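Local coordinates for uncharacterized protein (Bacteroides ovatus, PDB 4IRT), which is of unknown function but is a putative neuraminidase of the BNR-repeat beta-propeller kind, and so may cleave sialic acid from glycans, at residues H207-A212 with I266-R271; R281-W284 with M289-Q292; S337-A342 with L382-T387; P367-E372 with R378-F383. All coordinates share one frame; numbering follows the deposited sequence. Where two conformers were deposited one is given.

Contact 1. Residues H207-A212 with I266-R271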
loop_
_atom_site.group_PDB
_atom_site.type_symbol
_atom_site.label_atom_id
_atom_site.label_comp_id
_atom_site.label_asym_id
_atom_site.label_seq_id
_atom_site.Cartn_x
_atom_site.Cartn_y
_atom_site.Cartn_z
ATOM N N HIS A 207 15.527 0.687 10.689
ATOM C CA HIS A 207 15.676 1.923 11.424
ATOM C C HIS A 207 15.296 3.128 10.585
ATOM O O HIS A 207 15.479 3.123 9.360
ATOM C CB HIS A 207 17.108 2.064 11.952
ATOM C CG HIS A 207 18.169 2.060 10.890
ATOM N ND1 HIS A 207 18.683 3.221 10.350
ATOM C CD2 HIS A 207 18.842 1.044 10.304
ATOM C CE1 HIS A 207 19.621 2.916 9.466
ATOM N NE2 HIS A 207 19.735 1.598 9.418
ATOM N N ASP A 208 14.776 4.148 11.279
ATOM C CA ASP A 208 14.450 5.472 10.730
ATOM C C ASP A 208 13.262 5.493 9.762
ATOM O O ASP A 208 12.885 4.469 9.191
ATOM C CB ASP A 208 15.693 6.095 10.046
ATOM C CG ASP A 208 16.839 6.306 11.017
ATOM O OD1 ASP A 208 16.621 6.874 12.118
ATOM O OD2 ASP A 208 17.976 5.896 10.686
ATOM N N ILE A 209 12.661 6.674 9.647
ATOM C CA ILE A 209 11.660 6.990 8.638
ATOM C C ILE A 209 12.115 8.218 7.869
ATOM O O ILE A 209 12.290 9.308 8.456
ATOM C CB ILE A 209 10.258 7.244 9.252
ATOM C CG1 ILE A 209 9.854 6.053 10.151
ATOM C CG2 ILE A 209 9.233 7.470 8.138
ATOM C CD1 ILE A 209 8.458 6.120 10.749
ATOM N N CYS A 210 12.265 8.054 6.562
ATOM C CA CYS A 210 12.788 9.104 5.685
ATOM C C CYS A 210 11.714 9.528 4.665
ATOM O O CYS A 210 10.742 8.831 4.457
ATOM C CB CYS A 210 14.040 8.612 4.946
ATOM S SG CYS A 210 15.442 8.187 6.031
ATOM N N TYR A 211 11.922 10.656 3.993
ATOM C CA TYR A 211 10.871 11.255 3.178
ATOM C C TYR A 211 11.449 12.021 1.990
ATOM O O TYR A 211 12.474 12.651 2.113
ATOM C CB TYR A 211 10.050 12.214 4.031
ATOM C CG TYR A 211 9.002 12.963 3.246
ATOM C CD1 TYR A 211 7.773 12.363 2.943
ATOM C CD2 TYR A 211 9.220 14.255 2.814
ATOM C CE1 TYR A 211 6.814 13.034 2.207
ATOM C CE2 TYR A 211 8.272 14.926 2.060
ATOM C CZ TYR A 211 7.058 14.329 1.783
ATOM O OH TYR A 211 6.074 14.999 1.085
ATOM N N ALA A 212 10.742 11.981 0.868
ATOM C CA ALA A 212 11.002 12.850 -0.243
ATOM C C ALA A 212 9.723 13.059 -1.017
ATOM O O ALA A 212 8.798 12.268 -0.892
ATOM C CB ALA A 212 12.064 12.244 -1.150
ATOM N N ILE A 266 2.260 9.507 7.549
ATOM C CA ILE A 266 2.822 8.141 7.444
ATOM C C ILE A 266 2.322 7.301 8.615
ATOM O O ILE A 266 2.435 7.730 9.740
ATOM C CB ILE A 266 4.355 8.175 7.476
ATOM C CG1 ILE A 266 4.889 9.058 6.347
ATOM C CG2 ILE A 266 4.914 6.748 7.423
ATOM C CD1 ILE A 266 6.296 9.635 6.528
ATOM N N ALA A 267 1.768 6.124 8.336
ATOM C CA ALA A 267 1.207 5.243 9.370
ATOM C C ALA A 267 2.065 3.998 9.534
ATOM O O ALA A 267 2.418 3.325 8.559
ATOM C CB ALA A 267 -0.215 4.855 9.022
ATOM N N THR A 268 2.432 3.709 10.774
ATOM C CA THR A 268 3.301 2.598 11.070
ATOM C C THR A 268 3.188 2.238 12.539
ATOM O O THR A 268 2.210 2.625 13.212
ATOM C CB THR A 268 4.784 2.869 10.638
ATOM O OG1 THR A 268 5.547 1.681 10.791
ATOM C CG2 THR A 268 5.432 3.988 11.487
ATOM N N TYR A 269 4.148 1.435 13.026
ATOM C CA TYR A 269 4.229 1.116 14.439
ATOM C C TYR A 269 5.671 0.889 14.924
ATOM O O TYR A 269 6.566 0.595 14.143
ATOM C CB TYR A 269 3.315 -0.057 14.840
ATOM C CG TYR A 269 3.612 -1.441 14.245
ATOM C CD1 TYR A 269 4.688 -2.204 14.695
ATOM C CD2 TYR A 269 2.782 -1.985 13.274
ATOM C CE1 TYR A 269 4.945 -3.464 14.171
ATOM C CE2 TYR A 269 3.011 -3.263 12.730
ATOM C CZ TYR A 269 4.092 -3.989 13.170
ATOM O OH TYR A 269 4.351 -5.243 12.670
ATOM N N TRP A 270 5.869 1.105 16.219
ATOM C CA TRP A 270 7.113 0.811 16.928
ATOM C C TRP A 270 6.853 0.913 18.448
ATOM O O TRP A 270 5.829 1.446 18.872
ATOM C CB TRP A 270 8.256 1.745 16.450
ATOM C CG TRP A 270 8.092 3.220 16.866
ATOM C CD1 TRP A 270 8.408 3.773 18.081
ATOM C CD2 TRP A 270 7.654 4.308 16.039
ATOM N NE1 TRP A 270 8.156 5.127 18.071
ATOM C CE2 TRP A 270 7.691 5.480 16.834
ATOM C CE3 TRP A 270 7.264 4.412 14.704
ATOM C CZ2 TRP A 270 7.321 6.718 16.338
ATOM C CZ3 TRP A 270 6.869 5.664 14.224
ATOM C CH2 TRP A 270 6.905 6.779 15.029
ATOM N N ARG A 271 7.779 0.410 19.267
ATOM C CA ARG A 271 7.600 0.430 20.735
ATOM C C ARG A 271 8.167 1.671 21.432
ATOM O O ARG A 271 9.077 2.349 20.930
ATOM C CB ARG A 271 8.195 -0.821 21.404
ATOM C CG ARG A 271 9.720 -0.918 21.410
ATOM C CD ARG A 271 10.211 -2.127 22.223
ATOM N NE ARG A 271 11.667 -2.235 22.097
ATOM C CZ ARG A 271 12.548 -1.548 22.828
ATOM N NH1 ARG A 271 12.144 -0.708 23.775
ATOM N NH2 ARG A 271 13.855 -1.663 22.591
#
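I209 carries the whole meeting of these two strands, touching I266, T268 and W270 in turn. At CB its chain forks. The CG2 branch stands anti to the backbone N and passes I266 with the two side chains running in opposite directions, CG2 lying 4.0 Å from I266 CD1. The CG1 branch lies beside the backbone N (chi1 -53°) and stays extended (chi2 -176°), which carries CD1 out to the farthest reach of the side chain. There the methyl meets two partners that lie side by side before it: it meets T268 CG2 tip to tip at 3.8 Å, and it approaches CZ3 of the W270 indole at 3.8 Å, the isoleucine running about at right angles to the tryptophan. The beta-branched isoleucine suits the spot because one fork serves I266 while the other, one carbon longer, reaches T268 and W270, two and four residues farther along.

The strands belong to neighbouring four-stranded blades of a beta-propeller, sheet facing sheet: they run antiparallel (172°) with axes 10.4 Å apart, a spacing that side chains must fill. Neighbours complete the interface. I266 also touches S194 and W290, and W270 touches C242, while R281 meets its ring by cation-pi. H207 and D208 take no part in the touch; there H207 ND1 donates to D208 OD2 over 2.8 Å, in the plane of the imidazole but from above the carboxylate plane.

All three touches pair carbon with carbon, so the attraction between the blades here is dispersive and hydrophobic, and it depends on how well the shapes fit and on the exclusion of water.

Contact 2. Residues R281-W284 with M289-Q292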
loop_
_atom_site.group_PDB
_atom_site.type_symbol
_atom_site.label_atom_id
_atom_site.label_comp_id
_atom_site.label_asym_id
_atom_site.label_seq_id
_atom_site.Cartn_x
_atom_site.Cartn_y
_atom_site.Cartn_z
ATOM N N ARG A 281 1.394 4.286 15.349
ATOM C CA ARG A 281 1.882 5.641 15.257
ATOM C C ARG A 281 1.414 6.316 13.993
ATOM O O ARG A 281 1.212 5.666 12.979
ATOM C CB ARG A 281 3.414 5.624 15.169
ATOM C CG ARG A 281 4.060 4.753 16.219
ATOM C CD ARG A 281 4.040 5.370 17.608
ATOM N NE ARG A 281 4.622 4.446 18.595
ATOM C CZ ARG A 281 5.180 4.800 19.754
ATOM N NH1 ARG A 281 5.194 6.069 20.105
ATOM N NH2 ARG A 281 5.694 3.880 20.574
ATOM N N ILE A 282 1.335 7.641 14.047
ATOM C CA ILE A 282 1.284 8.466 12.852
ATOM C C ILE A 282 2.407 9.516 12.894
ATOM O O ILE A 282 2.701 10.079 13.951
ATOM C CB ILE A 282 -0.130 9.094 12.675
ATOM C CG1 ILE A 282 -0.294 9.668 11.274
ATOM C CG2 ILE A 282 -0.424 10.143 13.747
ATOM C CD1 ILE A 282 -1.734 9.891 10.874
ATOM N N VAL A 283 3.025 9.761 11.738
ATOM C CA VAL A 283 4.080 10.761 11.578
ATOM C C VAL A 283 3.635 11.650 10.424
ATOM O O VAL A 283 3.294 11.152 9.361
ATOM C CB VAL A 283 5.407 10.073 11.252
ATOM C CG1 VAL A 283 6.517 11.048 10.882
ATOM C CG2 VAL A 283 5.822 9.140 12.371
ATOM N N TRP A 284 3.674 12.960 10.604
ATOM C CA TRP A 284 3.248 13.874 9.558
ATOM C C TRP A 284 3.986 15.197 9.633
ATOM O O TRP A 284 4.588 15.528 10.671
ATOM C CB TRP A 284 1.732 14.115 9.637
ATOM C CG TRP A 284 1.286 15.092 10.730
ATOM C CD1 TRP A 284 0.941 16.420 10.568
ATOM C CD2 TRP A 284 1.138 14.814 12.131
ATOM N NE1 TRP A 284 0.602 16.970 11.787
ATOM C CE2 TRP A 284 0.733 16.022 12.759
ATOM C CE3 TRP A 284 1.344 13.675 12.929
ATOM C CZ2 TRP A 284 0.491 16.104 14.112
ATOM C CZ3 TRP A 284 1.088 13.766 14.275
ATOM C CH2 TRP A 284 0.682 14.994 14.858
HETATM N N MSE A 289 7.248 21.465 10.286
HETATM C CA MSE A 289 7.820 20.545 11.265
HETATM C C MSE A 289 7.183 19.174 11.158
HETATM O O MSE A 289 5.976 19.037 10.841
HETATM C CB MSE A 289 7.573 21.007 12.710
HETATM C CG MSE A 289 8.263 22.309 13.135
HETATM SE SE MSE A 289 10.156 22.021 13.618
HETATM C CE MSE A 289 9.930 21.173 15.385
ATOM N N TRP A 290 7.984 18.160 11.480
ATOM C CA TRP A 290 7.499 16.783 11.648
ATOM C C TRP A 290 6.972 16.564 13.076
ATOM O O TRP A 290 7.467 17.144 14.046
ATOM C CB TRP A 290 8.596 15.761 11.348
ATOM C CG TRP A 290 8.951 15.646 9.899
ATOM C CD1 TRP A 290 10.029 16.223 9.264
ATOM C CD2 TRP A 290 8.246 14.916 8.900
ATOM N NE1 TRP A 290 10.035 15.885 7.955
ATOM C CE2 TRP A 290 8.949 15.082 7.696
ATOM C CE3 TRP A 290 7.095 14.129 8.910
ATOM C CZ2 TRP A 290 8.529 14.508 6.513
ATOM C CZ3 TRP A 290 6.701 13.553 7.754
ATOM C CH2 TRP A 290 7.409 13.730 6.571
ATOM N N HIS A 291 5.921 15.758 13.175
ATOM C CA HIS A 291 5.266 15.423 14.430
ATOM C C HIS A 291 5.016 13.930 14.458
ATOM O O HIS A 291 5.016 13.286 13.424
ATOM C CB HIS A 291 3.895 16.125 14.532
ATOM C CG HIS A 291 3.948 17.604 14.316
ATOM N ND1 HIS A 291 4.262 18.489 15.327
ATOM C CD2 HIS A 291 3.704 18.359 13.221
ATOM C CE1 HIS A 291 4.228 19.729 14.856
ATOM N NE2 HIS A 291 3.886 19.677 13.580
ATOM N N GLN A 292 4.803 13.399 15.659
ATOM C CA GLN A 292 4.444 12.018 15.848
ATOM C C GLN A 292 3.351 11.926 16.902
ATOM O O GLN A 292 3.297 12.761 17.812
ATOM C CB GLN A 292 5.653 11.201 16.334
ATOM C CG GLN A 292 6.233 11.699 17.669
ATOM C CD GLN A 292 7.342 10.808 18.235
ATOM O OE1 GLN A 292 7.214 9.590 18.290
ATOM N NE2 GLN A 292 8.402 11.438 18.735
HETATM O O HOH W 1 4.682 8.588 18.911
#
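H291 sets its CB over one face of the W284 indole, 3.4 Å from the centroid of the six-membered ring and only 12° off the ring normal, a CH-pi contact. The imidazole itself extends past the rim: its plane is tilted 30° to the five-membered ring, with so little overlap that the pair hardly stacks. Backbone bonds fix this register, W284 N giving to H291 O at 3.1 Å and H291 N to W284 O at 2.8 Å. On the other face of the sheet, V283 CG1, anti to its backbone N (chi1 172°), touches W290 CE3 at 3.7 Å.

The two segments form a beta hairpin, the last two strands of a four-stranded propeller blade, in which W284 and H291 are a hydrogen-bonded antiparallel pair and V283 and Q292 a non-hydrogen-bonded one. Beyond them a water joins the polar ends, accepting from R281 NH1 at 2.8 Å and donating to Q292 OE1 at 2.8 Å; a long amide suits this exposed position, where it can reach the water. An alanine in place of W284 removes the indole, and H291 would probably lose the surface beneath its CB, leaving a gap on that side.

Farther out, D286 holds H291 NE2 from the hairpin turn, Y265 lies nearly parallel to the W284 ring, and E239 of the neighbouring blade accepts from W290 NE1. R281 is steadied by a salt bridge to E272.

Contact 3. Residues S337-A342 with L382-T387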
loop_
_atom_site.group_PDB
_atom_site.type_symbol
_atom_site.label_atom_id
_atom_site.label_comp_id
_atom_site.label_asym_id
_atom_site.label_seq_id
_atom_site.Cartn_x
_atom_site.Cartn_y
_atom_site.Cartn_z
ATOM N N SER A 337 -8.905 -9.398 16.433
ATOM C CA SER A 337 -8.533 -9.373 15.008
ATOM C C SER A 337 -9.685 -8.948 14.110
ATOM O O SER A 337 -9.813 -9.394 12.962
ATOM C CB SER A 337 -7.894 -10.709 14.580
ATOM O OG SER A 337 -6.879 -11.075 15.510
ATOM N N ARG A 338 -10.522 -8.044 14.621
ATOM C CA ARG A 338 -11.555 -7.421 13.806
ATOM C C ARG A 338 -10.915 -6.353 12.915
ATOM O O ARG A 338 -9.739 -6.010 13.083
ATOM C CB ARG A 338 -12.634 -6.837 14.726
ATOM C CG ARG A 338 -13.359 -7.943 15.507
ATOM C CD ARG A 338 -14.269 -7.405 16.596
ATOM N NE ARG A 338 -15.031 -8.476 17.240
ATOM C CZ ARG A 338 -14.672 -9.074 18.373
ATOM N NH1 ARG A 338 -13.556 -8.725 19.005
ATOM N NH2 ARG A 338 -15.433 -10.032 18.872
ATOM N N VAL A 339 -11.662 -5.851 11.940
ATOM C CA VAL A 339 -11.244 -4.634 11.257
ATOM C C VAL A 339 -11.533 -3.545 12.266
ATOM O O VAL A 339 -12.647 -3.476 12.785
ATOM C CB VAL A 339 -12.038 -4.368 9.976
ATOM C CG1 VAL A 339 -11.627 -3.042 9.378
ATOM C CG2 VAL A 339 -11.804 -5.495 8.996
ATOM N N SER A 340 -10.542 -2.720 12.580
ATOM C CA SER A 340 -10.741 -1.658 13.561
ATOM C C SER A 340 -10.371 -0.316 12.981
ATOM O O SER A 340 -9.632 -0.250 11.980
ATOM C CB SER A 340 -9.947 -1.949 14.827
ATOM O OG SER A 340 -10.354 -3.165 15.472
HETATM N N MSE A 341 -10.897 0.755 13.594
HETATM C CA MSE A 341 -10.614 2.119 13.170
HETATM C C MSE A 341 -10.351 2.995 14.360
HETATM O O MSE A 341 -11.059 2.924 15.363
HETATM C CB MSE A 341 -11.744 2.733 12.340
HETATM C CG MSE A 341 -11.482 4.181 11.915
HETATM SE SE MSE A 341 -12.874 4.637 10.570
HETATM C CE MSE A 341 -14.067 5.152 11.981
ATOM N N ALA A 342 -9.337 3.847 14.242
ATOM C CA ALA A 342 -9.105 4.916 15.192
ATOM C C ALA A 342 -9.292 6.261 14.489
ATOM O O ALA A 342 -8.888 6.431 13.336
ATOM C CB ALA A 342 -7.714 4.801 15.805
ATOM N N LEU A 382 -13.077 -0.259 2.009
ATOM C CA LEU A 382 -12.015 -1.198 2.328
ATOM C C LEU A 382 -12.258 -2.563 1.695
ATOM O O LEU A 382 -13.392 -3.088 1.690
ATOM C CB LEU A 382 -11.919 -1.361 3.851
ATOM C CG LEU A 382 -11.635 -0.131 4.701
ATOM C CD1 LEU A 382 -11.810 -0.407 6.187
ATOM C CD2 LEU A 382 -10.212 0.323 4.431
ATOM N N PHE A 383 -11.162 -3.165 1.234
ATOM C CA PHE A 383 -11.096 -4.571 0.841
ATOM C C PHE A 383 -11.007 -5.408 2.116
ATOM O O PHE A 383 -10.009 -5.353 2.841
ATOM C CB PHE A 383 -9.859 -4.818 -0.050
ATOM C CG PHE A 383 -9.779 -6.222 -0.662
ATOM C CD1 PHE A 383 -9.508 -7.345 0.130
ATOM C CD2 PHE A 383 -9.970 -6.424 -2.024
ATOM C CE1 PHE A 383 -9.438 -8.640 -0.425
ATOM C CE2 PHE A 383 -9.884 -7.696 -2.578
ATOM C CZ PHE A 383 -9.632 -8.824 -1.786
ATOM N N VAL A 384 -12.031 -6.200 2.386
ATOM C CA VAL A 384 -12.120 -6.953 3.644
ATOM C C VAL A 384 -12.346 -8.440 3.335
ATOM O O VAL A 384 -13.277 -8.795 2.640
ATOM C CB VAL A 384 -13.250 -6.401 4.515
ATOM C CG1 VAL A 384 -13.477 -7.267 5.748
ATOM C CG2 VAL A 384 -12.906 -4.982 4.952
ATOM N N GLN A 385 -11.498 -9.289 3.905
ATOM C CA GLN A 385 -11.579 -10.741 3.741
ATOM C C GLN A 385 -10.795 -11.374 4.886
ATOM O O GLN A 385 -9.683 -10.954 5.183
ATOM C CB GLN A 385 -10.924 -11.181 2.434
ATOM C CG GLN A 385 -11.085 -12.646 2.172
ATOM C CD GLN A 385 -10.200 -13.189 1.099
ATOM O OE1 GLN A 385 -9.237 -12.559 0.670
ATOM N NE2 GLN A 385 -10.524 -14.391 0.652
ATOM N N HIS A 386 -11.400 -12.365 5.524
ATOM C CA HIS A 386 -10.685 -13.191 6.506
ATOM C C HIS A 386 -9.642 -14.046 5.775
ATOM O O HIS A 386 -9.994 -14.784 4.864
ATOM C CB HIS A 386 -11.685 -14.119 7.175
ATOM C CG HIS A 386 -11.060 -15.048 8.160
ATOM N ND1 HIS A 386 -11.126 -14.841 9.518
ATOM C CD2 HIS A 386 -10.337 -16.175 7.980
ATOM C CE1 HIS A 386 -10.487 -15.825 10.138
ATOM N NE2 HIS A 386 -10.013 -16.658 9.225
ATOM N N THR A 387 -8.390 -13.982 6.214
ATOM C CA THR A 387 -7.350 -14.842 5.698
ATOM C C THR A 387 -6.461 -15.324 6.855
ATOM O O THR A 387 -6.421 -14.704 7.910
ATOM C CB THR A 387 -6.442 -14.123 4.650
ATOM O OG1 THR A 387 -5.824 -12.981 5.259
ATOM C CG2 THR A 387 -7.212 -13.665 3.460
#
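V339 bridges two neighbouring sheets of the beta-propeller, the four-stranded one running from strand 318-322 to strand 353-356 and the one that brings the two chain ends together in strands 5-12, 401-407 and 381-385. Its two methyls divide the work. CG1, anti to the backbone N (chi1 176°), slides past L382, which runs the opposite way and offers CD1 at 4.1 Å. CG2, the other prong of the fork, meets V384 CG1 at 4.1 Å, the two side chains lying aslant.

This patch is small, burying 100 Å² in all, yet V339, L382 and V384 are each shielded from solvent. A short branched valine fits where the backbones stand 8.0 Å apart between V339 CA and V384 CA: two such side chains span that gap without folding back. L382, set two residues before V384 on the same side of the strand, is longer and also reaches I329, while V384 rests on L406.

Toward solvent the packing gives way to polar groups that hold their own strands and loops. R338 and H386 are both partly exposed and do not meet each other; H386 ND1 binds S361 O. Neither R338, just before V339, nor H386, two residues after V384, takes part in the apolar patch. V339 itself is fastened through its backbone, V339 N being hydrogen-bonded to T358 OG1.

Contact 4. Residues P367-E372 with R378-F383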
loop_
_atom_site.group_PDB
_atom_site.type_symbol
_atom_site.label_atom_id
_atom_site.label_comp_id
_atom_site.label_asym_id
_atom_site.label_seq_id
_atom_site.Cartn_x
_atom_site.Cartn_y
_atom_site.Cartn_z
ATOM N N PRO A 367 -5.227 -3.994 5.960
ATOM C CA PRO A 367 -6.047 -3.131 5.111
ATOM C C PRO A 367 -5.449 -2.707 3.789
ATOM O O PRO A 367 -4.233 -2.478 3.679
ATOM C CB PRO A 367 -6.247 -1.867 5.954
ATOM C CG PRO A 367 -5.090 -1.888 6.931
ATOM C CD PRO A 367 -4.754 -3.315 7.181
ATOM N N SER A 368 -6.326 -2.679 2.775
ATOM C CA SER A 368 -6.098 -1.915 1.551
ATOM C C SER A 368 -7.443 -1.232 1.237
ATOM O O SER A 368 -8.525 -1.726 1.634
ATOM C CB SER A 368 -5.596 -2.792 0.383
ATOM O OG SER A 368 -6.435 -3.912 0.157
ATOM N N HIS A 369 -7.384 -0.073 0.598
ATOM C CA HIS A 369 -8.583 0.754 0.388
ATOM C C HIS A 369 -8.601 1.414 -0.979
ATOM O O HIS A 369 -7.577 1.460 -1.696
ATOM C CB HIS A 369 -8.676 1.829 1.496
ATOM C CG HIS A 369 -7.797 3.041 1.287
ATOM N ND1 HIS A 369 -6.458 3.068 1.598
ATOM C CD2 HIS A 369 -8.108 4.294 0.877
ATOM C CE1 HIS A 369 -5.972 4.277 1.361
ATOM N NE2 HIS A 369 -6.950 5.040 0.912
ATOM N N ASP A 370 -9.765 1.944 -1.326
ATOM C CA ASP A 370 -9.996 2.541 -2.623
ATOM C C ASP A 370 -9.471 3.969 -2.531
ATOM O O ASP A 370 -10.190 4.922 -2.168
ATOM C CB ASP A 370 -11.462 2.466 -2.988
ATOM C CG ASP A 370 -11.755 2.923 -4.390
ATOM O OD1 ASP A 370 -10.975 3.717 -4.960
ATOM O OD2 ASP A 370 -12.796 2.461 -4.919
ATOM N N THR A 371 -8.190 4.105 -2.849
ATOM C CA THR A 371 -7.499 5.385 -2.733
ATOM C C THR A 371 -8.201 6.483 -3.540
ATOM O O THR A 371 -8.347 7.608 -3.089
ATOM C CB THR A 371 -6.045 5.298 -3.216
ATOM O OG1 THR A 371 -6.008 4.744 -4.535
ATOM C CG2 THR A 371 -5.205 4.438 -2.289
ATOM N N GLU A 372 -8.631 6.146 -4.746
ATOM C CA GLU A 372 -9.239 7.124 -5.645
ATOM C C GLU A 372 -10.634 7.586 -5.208
ATOM O O GLU A 372 -10.981 8.751 -5.323
ATOM C CB GLU A 372 -9.203 6.584 -7.077
ATOM C CG GLU A 372 -7.771 6.272 -7.528
ATOM C CD GLU A 372 -6.773 7.403 -7.222
ATOM O OE1 GLU A 372 -6.895 8.483 -7.825
ATOM O OE2 GLU A 372 -5.887 7.218 -6.362
ATOM N N ARG A 378 -14.537 11.428 -1.087
ATOM C CA ARG A 378 -14.440 11.322 0.364
ATOM C C ARG A 378 -15.272 10.198 0.961
ATOM O O ARG A 378 -15.907 10.364 1.995
ATOM C CB ARG A 378 -14.770 12.677 1.038
ATOM C CG ARG A 378 -13.769 13.751 0.667
ATOM C CD ARG A 378 -12.488 13.552 1.448
ATOM N NE ARG A 378 -11.589 14.675 1.225
ATOM C CZ ARG A 378 -10.634 14.717 0.316
ATOM N NH1 ARG A 378 -10.377 13.675 -0.463
ATOM N NH2 ARG A 378 -9.911 15.821 0.206
ATOM N N LYS A 379 -15.226 9.046 0.311
ATOM C CA LYS A 379 -15.785 7.796 0.846
ATOM C C LYS A 379 -14.641 6.830 1.062
ATOM O O LYS A 379 -13.691 6.810 0.258
ATOM C CB LYS A 379 -16.773 7.192 -0.131
ATOM C CG LYS A 379 -18.063 7.988 -0.236
ATOM C CD LYS A 379 -18.929 7.448 -1.358
ATOM C CE LYS A 379 -20.321 8.044 -1.308
ATOM N NZ LYS A 379 -21.245 7.328 -2.225
ATOM N N LEU A 380 -14.710 6.082 2.169
ATOM C CA LEU A 380 -13.688 5.086 2.520
ATOM C C LEU A 380 -14.256 3.695 2.352
ATOM O O LEU A 380 -15.134 3.260 3.143
ATOM C CB LEU A 380 -13.209 5.262 3.970
ATOM C CG LEU A 380 -12.121 4.334 4.506
ATOM C CD1 LEU A 380 -10.879 4.463 3.627
ATOM C CD2 LEU A 380 -11.809 4.667 5.960
ATOM N N HIS A 381 -13.770 3.018 1.334
ATOM C CA HIS A 381 -14.145 1.640 1.042
ATOM C C HIS A 381 -12.911 0.800 1.229
ATOM O O HIS A 381 -11.832 1.135 0.707
ATOM C CB HIS A 381 -14.668 1.510 -0.381
ATOM C CG HIS A 381 -16.040 2.086 -0.583
ATOM N ND1 HIS A 381 -16.782 1.822 -1.712
ATOM C CD2 HIS A 381 -16.802 2.917 0.180
ATOM C CE1 HIS A 381 -17.940 2.462 -1.644
ATOM N NE2 HIS A 381 -17.978 3.140 -0.508
ATOM N N LEU A 382 -13.077 -0.259 2.009
ATOM C CA LEU A 382 -12.015 -1.198 2.328
ATOM C C LEU A 382 -12.258 -2.563 1.695
ATOM O O LEU A 382 -13.392 -3.088 1.690
ATOM C CB LEU A 382 -11.919 -1.361 3.851
ATOM C CG LEU A 382 -11.635 -0.131 4.701
ATOM C CD1 LEU A 382 -11.810 -0.407 6.187
ATOM C CD2 LEU A 382 -10.212 0.323 4.431
ATOM N N PHE A 383 -11.162 -3.165 1.234
ATOM C CA PHE A 383 -11.096 -4.571 0.841
ATOM C C PHE A 383 -11.007 -5.408 2.116
ATOM O O PHE A 383 -10.009 -5.353 2.841
ATOM C CB PHE A 383 -9.859 -4.818 -0.050
ATOM C CG PHE A 383 -9.779 -6.222 -0.662
ATOM C CD1 PHE A 383 -9.508 -7.345 0.130
ATOM C CD2 PHE A 383 -9.970 -6.424 -2.024
ATOM C CE1 PHE A 383 -9.438 -8.640 -0.425
ATOM C CE2 PHE A 383 -9.884 -7.696 -2.578
ATOM C CZ PHE A 383 -9.632 -8.824 -1.786
HETATM O O HOH W 2 -11.974 4.697 -0.233
#
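S368, H369 and D370 make a short backbone pairing with H381, L382 and F383, along the outer edge of the three-stranded sheet in which strand 381-385 is the last strand. Two bonds secure it: F383 N gives to S368 O at 3.0 Å, and D370 N to H381 O at 3.0 Å, the latter pointing almost straight down the carbonyl. H369 and L382 face each other between them as a single bridge, their CA atoms 4.4 Å apart.

Side chains add to the grip at and beside the bridge. H369 CB presses on L382 CD2 at 3.6 Å, and the H369 ring, crossing L380 about at a right angle, meets L380 CD1 with its CD2 at 3.9 Å.

In the propeller this bridge stitches the sheet that probably closes the ring, since it pairs strands from both ends of the chain, to the residues just before helix 371-377. D370 is the N-cap of that helix, and an aspartate suits the place: with CG anti to the backbone N (chi1 -173°), OD1 caps L373 N, while OD2 binds T30 and Q35, on strands 28-31 and 34-40 of another blade. Beyond the helix, R378 leaves helical geometry with positive phi and forms salt bridges with E187 and E322. One water ties the bend together, donating to D370 O at 2.6 Å and K379 O at 2.8 Å and accepting from H381 N.

In the fold
Along the chain the contacts come in series up to contact 3: contact 1 closes before contact 2 opens, and both precede contacts 3 and 4, which share L382 and F383. Contacts 1 and 2 lie about 9 Å apart between centres and touch, since strands 264-271 and 278-285 are neighbours in one four-stranded blade; contact 1 joins that blade to the one before it, and contact 2 builds its outer hairpin. Contacts 3 and 4, about 12 Å apart between centres, meet on strand 381-385. The two groups stand about 22 to 24 Å apart between centres, so one joins and builds neighbouring blades, while the other anchors the sheet of both chain ends, which probably closes the propeller.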